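Local coordinates for putative CRISPR-associated endoribonuclease-like protein Cas6 (Pyrococcus furiosus, PDB 3UFC) that binds CRISPR RNA and belongs to the Cas6 family of RNA-processing proteins that serve the CRISPR adaptive defence against viruses and other mobile genetic elements, at residues L195-D199 / S200-G204; L45-P48 / H49-T53; G175-P178 / E179-F183; E87-K90 / G91-G95. One frame throughout, in Å; residues are numbered along the deposited sequence.

Contact 1: residues L195-D199 / S200-G204; sequences LIVKD and SYIRG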
loop_
_atom_site.group_PDB
_atom_site.type_symbol
_atom_site.label_atom_id
_atom_site.label_comp_id
_atom_site.label_asym_id
_atom_site.label_seq_id
_atom_site.Cartn_x
_atom_site.Cartn_y
_atom_site.Cartn_z
ATOM N N LEU A 195 -0.135 -11.111 6.992
ATOM C CA LEU A 195 -1.079 -11.321 5.909
ATOM C C LEU A 195 -0.554 -12.294 4.873
ATOM O O LEU A 195 0.624 -12.264 4.516
ATOM C CB LEU A 195 -1.384 -9.988 5.213
ATOM C CG LEU A 195 -2.070 -8.891 6.030
ATOM C CD1 LEU A 195 -2.088 -7.596 5.223
ATOM C CD2 LEU A 195 -3.497 -9.328 6.393
ATOM N N ILE A 196 -1.436 -13.153 4.378
ATOM C CA ILE A 196 -1.043 -14.088 3.342
ATOM C C ILE A 196 -1.200 -13.351 2.022
ATOM O O ILE A 196 -2.277 -12.847 1.708
ATOM C CB ILE A 196 -1.942 -15.341 3.322
ATOM C CG1 ILE A 196 -1.600 -16.235 4.515
ATOM C CG2 ILE A 196 -1.770 -16.087 1.999
ATOM C CD1 ILE A 196 -2.477 -17.464 4.636
ATOM N N VAL A 197 -0.114 -13.267 1.265
ATOM C CA VAL A 197 -0.139 -12.605 -0.029
ATOM C C VAL A 197 0.128 -13.693 -1.054
ATOM O O VAL A 197 1.266 -14.135 -1.227
ATOM C CB VAL A 197 0.943 -11.517 -0.126
ATOM C CG1 VAL A 197 0.873 -10.830 -1.488
ATOM C CG2 VAL A 197 0.751 -10.508 0.999
ATOM N N LYS A 198 -0.942 -14.125 -1.711
ATOM C CA LYS A 198 -0.884 -15.187 -2.702
ATOM C C LYS A 198 -0.619 -16.536 -2.021
ATOM O O LYS A 198 -1.553 -17.266 -1.695
ATOM C CB LYS A 198 0.202 -14.922 -3.747
ATOM C CG LYS A 198 0.212 -15.973 -4.853
ATOM C CD LYS A 198 1.331 -15.758 -5.853
ATOM C CE LYS A 198 1.260 -16.794 -6.967
ATOM N NZ LYS A 198 2.374 -16.643 -7.937
ATOM N N ASP A 199 0.650 -16.850 -1.782
ATOM C CA ASP A 199 0.996 -18.128 -1.166
ATOM C C ASP A 199 1.942 -18.034 0.027
ATOM O O ASP A 199 2.324 -19.059 0.597
ATOM C CB ASP A 199 1.608 -19.039 -2.229
ATOM C CG ASP A 199 2.757 -18.374 -2.965
ATOM O OD1 ASP A 199 3.129 -18.857 -4.055
ATOM O OD2 ASP A 199 3.292 -17.368 -2.451
ATOM N N SER A 200 2.315 -16.817 0.416
ATOM C CA SER A 200 3.229 -16.646 1.539
ATOM C C SER A 200 2.829 -15.535 2.505
ATOM O O SER A 200 2.226 -14.532 2.111
ATOM C CB SER A 200 4.639 -16.361 1.017
ATOM O OG SER A 200 5.033 -17.337 0.069
ATOM N N TYR A 201 3.170 -15.722 3.775
ATOM C CA TYR A 201 2.882 -14.727 4.790
ATOM C C TYR A 201 3.827 -13.551 4.608
ATOM O O TYR A 201 4.999 -13.727 4.280
ATOM C CB TYR A 201 3.111 -15.279 6.197
ATOM C CG TYR A 201 1.915 -15.932 6.852
ATOM C CD1 TYR A 201 0.690 -15.273 6.925
ATOM C CD2 TYR A 201 2.026 -17.188 7.452
ATOM C CE1 TYR A 201 -0.403 -15.849 7.585
ATOM C CE2 TYR A 201 0.943 -17.772 8.114
ATOM C CZ TYR A 201 -0.269 -17.095 8.175
ATOM O OH TYR A 201 -1.341 -17.660 8.828
ATOM N N ILE A 202 3.310 -12.349 4.805
ATOM C CA ILE A 202 4.134 -11.159 4.737
ATOM C C ILE A 202 3.806 -10.430 6.026
ATOM O O ILE A 202 2.644 -10.149 6.306
ATOM C CB ILE A 202 3.791 -10.276 3.528
ATOM C CG1 ILE A 202 4.169 -11.003 2.235
ATOM C CG2 ILE A 202 4.552 -8.947 3.627
ATOM C CD1 ILE A 202 4.055 -10.149 0.977
ATOM N N ARG A 203 4.825 -10.175 6.834
ATOM C CA ARG A 203 4.636 -9.490 8.101
ATOM C C ARG A 203 5.079 -8.046 7.967
ATOM O O ARG A 203 6.136 -7.758 7.408
ATOM C CB ARG A 203 5.430 -10.189 9.207
ATOM C CG ARG A 203 4.827 -11.518 9.642
ATOM C CD ARG A 203 5.812 -12.314 10.480
ATOM N NE ARG A 203 6.229 -13.521 9.776
ATOM C CZ ARG A 203 5.465 -14.599 9.635
ATOM N NH1 ARG A 203 4.250 -14.620 10.160
ATOM N NH2 ARG A 203 5.907 -15.643 8.951
ATOM N N GLY A 204 4.252 -7.140 8.474
ATOM C CA GLY A 204 4.568 -5.727 8.390
ATOM C C GLY A 204 4.118 -4.964 9.618
ATOM O O GLY A 204 3.691 -5.552 10.620
#
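I196 and Y201 face each other on one face of a tight beta hairpin, and V197 and I202 press together on the other. The face of L195, V197 and I202 is buried. CD1 of I202 lies 3.3 Å from CG2 of V197, closer than carbon atoms usually come, and the pair meets diagonally between neighbouring cross-strand pairs. V197 has its CG1 opposite the backbone N (chi1 -179°), which leaves CG2 beside that nitrogen and turned onto the end of I202. L232 and F234 cover V197 while V135 meets I202. Across the strands, I196 meets Y201 at a non-hydrogen-bonded pair: CG1 of I196 comes 3.3 Å from CE1 of the tyrosine ring at a slant. This face, though its contact is also close, is open to solvent, with I196 partly and Y201 largely exposed.

Between them the backbone is bonded on either side of that pair. L195 and I202 exchange two bonds, I202 N to L195 O at 2.7 Å and L195 N to I202 O at 3.0 Å. Nearer the tip, V197 N bonds S200 O at 2.8 Å, whereas the return bond from S200 N to V197 O is weak at 3.3 Å. K198 and D199 make the exposed bend, and the lysine chain runs fully extended away from S200-G204. Two residues linking a hydrogen-bonded V197–S200 pair define a two-residue beta hairpin, here joining strands 183-197 and 200-213 of the C-terminal ferredoxin-like sheet.

Contact 2: residues L45-P48 / H49-T53; sequences LESP and HGYWT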
loop_
_atom_site.group_PDB
_atom_site.type_symbol
_atom_site.label_atom_id
_atom_site.label_comp_id
_atom_site.label_asym_id
_atom_site.label_seq_id
_atom_site.Cartn_x
_atom_site.Cartn_y
_atom_site.Cartn_z
ATOM N N LEU A 45 2.888 -1.821 -13.160
ATOM C CA LEU A 45 2.012 -2.262 -12.087
ATOM C C LEU A 45 2.516 -3.507 -11.369
ATOM O O LEU A 45 2.362 -3.625 -10.154
ATOM C CB LEU A 45 0.612 -2.533 -12.642
ATOM C CG LEU A 45 -0.501 -1.494 -12.473
ATOM C CD1 LEU A 45 0.049 -0.088 -12.445
ATOM C CD2 LEU A 45 -1.510 -1.682 -13.607
ATOM N N GLU A 46 3.126 -4.424 -12.120
ATOM C CA GLU A 46 3.618 -5.681 -11.555
ATOM C C GLU A 46 5.068 -5.656 -11.077
ATOM O O GLU A 46 5.536 -6.611 -10.455
ATOM C CB GLU A 46 3.453 -6.814 -12.579
ATOM C CG GLU A 46 2.041 -6.960 -13.136
ATOM C CD GLU A 46 1.857 -8.230 -13.957
ATOM O OE1 GLU A 46 2.743 -8.540 -14.782
ATOM O OE2 GLU A 46 0.824 -8.914 -13.780
ATOM N N SER A 47 5.779 -4.573 -11.360
ATOM C CA SER A 47 7.177 -4.472 -10.953
ATOM C C SER A 47 7.354 -4.460 -9.442
ATOM O O SER A 47 6.664 -3.727 -8.731
ATOM C CB SER A 47 7.810 -3.212 -11.540
ATOM O OG SER A 47 9.049 -2.933 -10.908
ATOM N N PRO A 48 8.290 -5.275 -8.929
ATOM C CA PRO A 48 8.538 -5.330 -7.485
ATOM C C PRO A 48 9.161 -4.046 -6.925
ATOM O O PRO A 48 9.318 -3.914 -5.716
ATOM C CB PRO A 48 9.464 -6.542 -7.340
ATOM C CG PRO A 48 10.244 -6.512 -8.628
ATOM C CD PRO A 48 9.150 -6.234 -9.647
ATOM N N HIS A 49 9.518 -3.098 -7.792
ATOM C CA HIS A 49 10.105 -1.848 -7.308
ATOM C C HIS A 49 9.046 -0.880 -6.772
ATOM O O HIS A 49 9.371 0.182 -6.242
ATOM C CB HIS A 49 10.925 -1.172 -8.402
ATOM C CG HIS A 49 12.094 -1.984 -8.860
ATOM N ND1 HIS A 49 12.049 -2.790 -9.976
ATOM C CD2 HIS A 49 13.335 -2.132 -8.338
ATOM C CE1 HIS A 49 13.212 -3.400 -10.123
ATOM N NE2 HIS A 49 14.009 -3.019 -9.143
ATOM N N GLY A 50 7.783 -1.259 -6.921
ATOM C CA GLY A 50 6.694 -0.447 -6.413
ATOM C C GLY A 50 6.477 0.898 -7.068
ATOM O O GLY A 50 6.831 1.928 -6.496
ATOM N N TYR A 51 5.886 0.889 -8.259
ATOM C CA TYR A 51 5.598 2.122 -8.983
ATOM C C TYR A 51 4.305 2.738 -8.469
ATOM O O TYR A 51 3.888 3.801 -8.928
ATOM C CB TYR A 51 5.457 1.856 -10.485
ATOM C CG TYR A 51 6.770 1.678 -11.211
ATOM C CD1 TYR A 51 7.519 0.507 -11.080
ATOM C CD2 TYR A 51 7.262 2.685 -12.035
ATOM C CE1 TYR A 51 8.733 0.349 -11.761
ATOM C CE2 TYR A 51 8.465 2.539 -12.715
ATOM C CZ TYR A 51 9.193 1.373 -12.576
ATOM O OH TYR A 51 10.377 1.244 -13.259
ATOM N N TRP A 52 3.673 2.062 -7.515
ATOM C CA TRP A 52 2.425 2.546 -6.934
ATOM C C TRP A 52 2.147 1.776 -5.656
ATOM O O TRP A 52 2.891 0.857 -5.300
ATOM C CB TRP A 52 1.260 2.341 -7.915
ATOM C CG TRP A 52 0.968 0.886 -8.214
ATOM C CD1 TRP A 52 1.830 -0.030 -8.753
ATOM C CD2 TRP A 52 -0.269 0.191 -7.994
ATOM N NE1 TRP A 52 1.205 -1.252 -8.884
ATOM C CE2 TRP A 52 -0.083 -1.144 -8.427
ATOM C CE3 TRP A 52 -1.518 0.565 -7.474
ATOM C CZ2 TRP A 52 -1.100 -2.106 -8.355
ATOM C CZ3 TRP A 52 -2.530 -0.394 -7.402
ATOM C CH2 TRP A 52 -2.311 -1.715 -7.842
ATOM N N THR A 53 1.071 2.145 -4.972
ATOM C CA THR A 53 0.682 1.473 -3.742
ATOM C C THR A 53 -0.822 1.588 -3.553
ATOM O O THR A 53 -1.481 2.375 -4.234
ATOM C CB THR A 53 1.371 2.111 -2.506
ATOM O OG1 THR A 53 0.949 1.432 -1.321
ATOM C CG2 THR A 53 0.995 3.583 -2.368
HETATM O O HOH W 1 5.028 -1.639 -9.096
#
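The indole of W52 hooks back onto L45 in a local turn contact, where the chain leaves helix 42-46 through a type I beta turn, S47 to G50, on its way to strand 53-59 of the N-terminal ferredoxin-like domain. The turn is closed by G50 N, which bonds S47 O at 3.3 Å. The side chain of S47 reinforces it. With OG swung opposite the backbone N (chi1 166°), that oxygen receives H49 N at 3.2 Å, as in an ST turn, and also H49 ND1 at 3.1 Å, lying in the plane of the imidazole. Two donors of one residue thus grip a single hydroxyl oxygen and hold the histidine ring in place. The same oxygen sits at the edge of the Y51 ring, 3.4 Å from CE1. A water that accepts a bond from Y51 N and lies 2.7 Å from S47 O links the two backbones. G50 takes a positive phi as the chain leaves the turn.

Around the loop, R169 of helix 158-174 bonds the carbonyls of H49 and G50, so the turn also meets the C-terminal half of the protein. On the buried side, CD1 of L45 rests over the five-membered ring of W52, 4.0 Å from its centroid, in a CH-pi contact. N231 is a second donor to the L45 carbonyl. W52 approaches that oxygen edge-on: NE1 lies 2.9 Å from L45 O, in the carbonyl plane and on a lone pair, with the N-H nearly straight at 174°.

Contact 3: residues G175-P178 / E179-F183; sequences GDLP and EDKDF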
loop_
_atom_site.group_PDB
_atom_site.type_symbol
_atom_site.label_atom_id
_atom_site.label_comp_id
_atom_site.label_asym_id
_atom_site.label_seq_id
_atom_site.Cartn_x
_atom_site.Cartn_y
_atom_site.Cartn_z
ATOM N N GLY A 175 14.376 7.162 -11.850
ATOM C CA GLY A 175 15.437 7.233 -12.841
ATOM C C GLY A 175 16.834 7.452 -12.288
ATOM O O GLY A 175 17.816 7.072 -12.920
ATOM N N ASP A 176 16.936 8.079 -11.124
ATOM C CA ASP A 176 18.237 8.302 -10.513
ATOM C C ASP A 176 18.076 8.419 -9.005
ATOM O O ASP A 176 16.958 8.515 -8.503
ATOM C CB ASP A 176 18.888 9.569 -11.074
ATOM C CG ASP A 176 20.396 9.610 -10.833
ATOM O OD1 ASP A 176 21.051 10.541 -11.347
ATOM O OD2 ASP A 176 20.929 8.716 -10.134
ATOM N N LEU A 177 19.192 8.390 -8.285
ATOM C CA LEU A 177 19.157 8.503 -6.835
ATOM C C LEU A 177 18.760 9.927 -6.463
ATOM O O LEU A 177 19.003 10.863 -7.222
ATOM C CB LEU A 177 20.533 8.183 -6.241
ATOM C CG LEU A 177 21.050 6.744 -6.358
ATOM C CD1 LEU A 177 22.526 6.696 -5.989
ATOM C CD2 LEU A 177 20.245 5.832 -5.451
ATOM N N PRO A 178 18.125 10.105 -5.295
ATOM C CA PRO A 178 17.713 11.438 -4.851
ATOM C C PRO A 178 18.942 12.203 -4.366
ATOM O O PRO A 178 19.894 11.601 -3.874
ATOM C CB PRO A 178 16.746 11.134 -3.717
ATOM C CG PRO A 178 17.359 9.908 -3.101
ATOM C CD PRO A 178 17.713 9.077 -4.322
ATOM N N GLU A 179 18.923 13.522 -4.507
ATOM C CA GLU A 179 20.052 14.329 -4.069
ATOM C C GLU A 179 20.289 14.120 -2.574
ATOM O O GLU A 179 21.415 13.890 -2.142
ATOM C CB GLU A 179 19.791 15.806 -4.359
ATOM C CG GLU A 179 21.034 16.665 -4.258
ATOM C CD GLU A 179 22.163 16.146 -5.133
ATOM O OE1 GLU A 179 21.935 15.962 -6.350
ATOM O OE2 GLU A 179 23.277 15.924 -4.603
ATOM N N ASP A 180 19.221 14.205 -1.788
ATOM C CA ASP A 180 19.321 14.000 -0.351
ATOM C C ASP A 180 18.866 12.568 -0.076
ATOM O O ASP A 180 17.701 12.220 -0.288
ATOM C CB ASP A 180 18.433 15.001 0.393
ATOM C CG ASP A 180 18.591 14.914 1.892
ATOM O OD1 ASP A 180 17.962 15.721 2.611
ATOM O OD2 ASP A 180 19.346 14.036 2.359
ATOM N N LYS A 181 19.792 11.742 0.401
ATOM C CA LYS A 181 19.504 10.337 0.669
ATOM C C LYS A 181 19.314 9.995 2.139
ATOM O O LYS A 181 19.120 8.830 2.475
ATOM C CB LYS A 181 20.637 9.470 0.116
ATOM C CG LYS A 181 21.001 9.762 -1.330
ATOM C CD LYS A 181 22.265 9.025 -1.742
ATOM C CE LYS A 181 22.620 9.313 -3.193
ATOM N NZ LYS A 181 22.752 10.775 -3.462
ATOM N N ASP A 182 19.339 10.989 3.015
ATOM C CA ASP A 182 19.226 10.695 4.440
ATOM C C ASP A 182 17.919 11.041 5.143
ATOM O O ASP A 182 17.296 12.060 4.863
ATOM C CB ASP A 182 20.383 11.368 5.182
ATOM C CG ASP A 182 21.728 11.095 4.530
ATOM O OD1 ASP A 182 22.093 9.909 4.370
ATOM O OD2 ASP A 182 22.421 12.071 4.174
ATOM N N PHE A 183 17.521 10.175 6.072
ATOM C CA PHE A 183 16.316 10.386 6.863
ATOM C C PHE A 183 16.292 9.460 8.065
ATOM O O PHE A 183 17.000 8.457 8.103
ATOM C CB PHE A 183 15.051 10.174 6.013
ATOM C CG PHE A 183 14.746 8.726 5.691
ATOM C CD1 PHE A 183 14.033 7.933 6.583
ATOM C CD2 PHE A 183 15.135 8.176 4.475
ATOM C CE1 PHE A 183 13.704 6.605 6.263
ATOM C CE2 PHE A 183 14.813 6.850 4.145
ATOM C CZ PHE A 183 14.095 6.068 5.043
#
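P178 and K181 meet in the connection between the first helix and second strand of the C-terminal ferredoxin-like domain, a surface loop that ends in an Asx turn at D180. The loop leaves helix 158-174 at G175, whose positive phi breaks the helical path, and enters strand 183-197 at F183. Its main bond across the bend comes from a side chain: NZ of K181 reaches P178 O at 3.0 Å, tilted a little from the carbonyl plane. The lysine chain runs straight from CB to CE and then bends at its last torsion (chi4 56°), which brings the ammonium group to the end of the carbonyl. On that path CG of K181 also passes 3.3 Å from P178 O. The lysine lies across the proline at about a right angle, its CG 4.1 Å from P178 CG, and it crosses L177 in the same fashion, with CE against L177 CD1 at 3.8 Å.

P178 is the buried anchor of the loop. Its ring touches L167 and Y170 of helix 158-174 and E216 and I217 of helix 215-224, and so packs against both helices. E216 also takes the backbone N-H groups of E179 and D180 on its two carboxylate oxygens, which fixes the bend after the proline. The side chains of L177 and E179 are exposed. The Asx turn then steers the chain toward the strand: D182 N points at D180 OD2, 3.1 Å away and nearly straight at 168°, meeting the oxygen from above the carboxylate plane.

Contact 4: residues E87-K90 / G91-G95; sequences EIIK and GIVEG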
loop_
_atom_site.group_PDB
_atom_site.type_symbol
_atom_site.label_atom_id
_atom_site.label_comp_id
_atom_site.label_asym_id
_atom_site.label_seq_id
_atom_site.Cartn_x
_atom_site.Cartn_y
_atom_site.Cartn_z
ATOM N N GLU A 87 0.087 8.714 -15.138
ATOM C CA GLU A 87 -0.326 7.794 -16.190
ATOM C C GLU A 87 -0.824 6.477 -15.585
ATOM O O GLU A 87 -1.733 5.835 -16.121
ATOM C CB GLU A 87 0.844 7.525 -17.136
ATOM C CG GLU A 87 0.466 6.778 -18.404
ATOM C CD GLU A 87 -0.334 7.637 -19.375
ATOM O OE1 GLU A 87 -0.772 7.102 -20.416
ATOM O OE2 GLU A 87 -0.519 8.844 -19.101
ATOM N N ILE A 88 -0.225 6.069 -14.467
ATOM C CA ILE A 88 -0.639 4.833 -13.809
ATOM C C ILE A 88 -2.023 5.038 -13.215
ATOM O O ILE A 88 -2.908 4.197 -13.366
ATOM C CB ILE A 88 0.341 4.423 -12.675
ATOM C CG1 ILE A 88 1.624 3.841 -13.278
ATOM C CG2 ILE A 88 -0.330 3.418 -11.739
ATOM C CD1 ILE A 88 2.643 3.378 -12.246
ATOM N N ILE A 89 -2.205 6.165 -12.539
ATOM C CA ILE A 89 -3.487 6.475 -11.930
ATOM C C ILE A 89 -4.609 6.567 -12.969
ATOM O O ILE A 89 -5.697 6.042 -12.750
ATOM C CB ILE A 89 -3.418 7.797 -11.140
ATOM C CG1 ILE A 89 -2.446 7.647 -9.963
ATOM C CG2 ILE A 89 -4.809 8.179 -10.636
ATOM C CD1 ILE A 89 -2.836 6.569 -8.966
ATOM N N LYS A 90 -4.350 7.224 -14.097
ATOM C CA LYS A 90 -5.383 7.353 -15.123
ATOM C C LYS A 90 -5.722 5.991 -15.722
ATOM O O LYS A 90 -6.872 5.726 -16.073
ATOM C CB LYS A 90 -4.948 8.332 -16.221
ATOM C CG LYS A 90 -3.820 7.858 -17.109
ATOM C CD LYS A 90 -3.508 8.897 -18.189
ATOM C CE LYS A 90 -3.101 10.235 -17.580
ATOM N NZ LYS A 90 -2.754 11.258 -18.612
ATOM N N GLY A 91 -4.719 5.125 -15.831
ATOM C CA GLY A 91 -4.960 3.794 -16.357
ATOM C C GLY A 91 -5.854 3.025 -15.397
ATOM O O GLY A 91 -6.787 2.334 -15.816
ATOM N N ILE A 92 -5.581 3.156 -14.101
ATOM C CA ILE A 92 -6.368 2.474 -13.074
ATOM C C ILE A 92 -7.791 3.032 -12.985
ATOM O O ILE A 92 -8.757 2.270 -12.928
ATOM C CB ILE A 92 -5.689 2.589 -11.679
ATOM C CG1 ILE A 92 -4.425 1.721 -11.646
ATOM C CG2 ILE A 92 -6.656 2.156 -10.581
ATOM C CD1 ILE A 92 -3.600 1.873 -10.376
ATOM N N VAL A 93 -7.916 4.356 -12.964
ATOM C CA VAL A 93 -9.228 4.991 -12.887
ATOM C C VAL A 93 -10.106 4.603 -14.075
ATOM O O VAL A 93 -11.258 4.206 -13.899
ATOM C CB VAL A 93 -9.104 6.530 -12.831
ATOM C CG1 VAL A 93 -10.458 7.182 -13.130
ATOM C CG2 VAL A 93 -8.622 6.953 -11.451
ATOM N N GLU A 94 -9.559 4.721 -15.281
ATOM C CA GLU A 94 -10.297 4.373 -16.489
ATOM C C GLU A 94 -10.638 2.890 -16.489
ATOM O O GLU A 94 -11.758 2.498 -16.825
ATOM C CB GLU A 94 -9.474 4.714 -17.734
ATOM C CG GLU A 94 -9.363 6.203 -18.013
ATOM C CD GLU A 94 -8.448 6.514 -19.187
ATOM O OE1 GLU A 94 -8.550 5.822 -20.225
ATOM O OE2 GLU A 94 -7.634 7.457 -19.073
ATOM N N GLY A 95 -9.664 2.066 -16.115
ATOM C CA GLY A 95 -9.881 0.634 -16.075
ATOM C C GLY A 95 -11.011 0.247 -15.142
ATOM O O GLY A 95 -11.788 -0.658 -15.441
#
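I88 and I92 stand side by side one turn apart on helix 86-98, pointing the same way. CG2 of I88 touches CD1 of I92 at 3.9 Å. I89 and V93 form the next such pair, crossing obliquely with their CG2 atoms 4.1 Å apart. CG2 of V93 also rests 3.3 Å from I89 O, against the helix backbone itself. These apolar side chains face the rest of the domain: I92 packs on I30 and A34 of helix 23-37, and I89 on M3 and I5 of strand 3-11.

Backbone bonds of the alpha-helical i to i+4 kind supply the framework. V93 N to I89 O is the shortest across the two segments at 2.8 Å, while G91 N to E87 O is longer, at 3.1 Å.

Charged groups gather on the exposed side. K90 sets CG between its backbone N and carbonyl carbon (chi1 69°) and turns its chain back to E87, where NZ and OE2 make a salt bridge at 3.3 Å, its hydrogen bond weak. E94 folds its CG against K90 O, its carboxylate well away from the lysine ammonium. The chemistry implies an amphipathic helix, apolar toward the sheet, helix 23-37 and the loop at Y51 and W52, and charged toward solvent.

From the N terminus, the first of the four is contact 2 (45-53), which closes the turn between helix 42-46 and strand 53-59. Contact 4 follows within helix 86-98, closing no loop, yet it touches contact 2 through I88 and I92, so that helix and turn share one N-terminal core. Contact 3 (175-183) bends the chain from helix 158-174 into strand 183-197, and contact 1 (195-204) turns that same strand back as a hairpin at its far end. The four are in series and none nests or crosses. Contact 2 lies about 17 Å from contact 1 and 19 Å from contact 3, centre to centre, and through R169 ties the N-terminal half to helix 158-174.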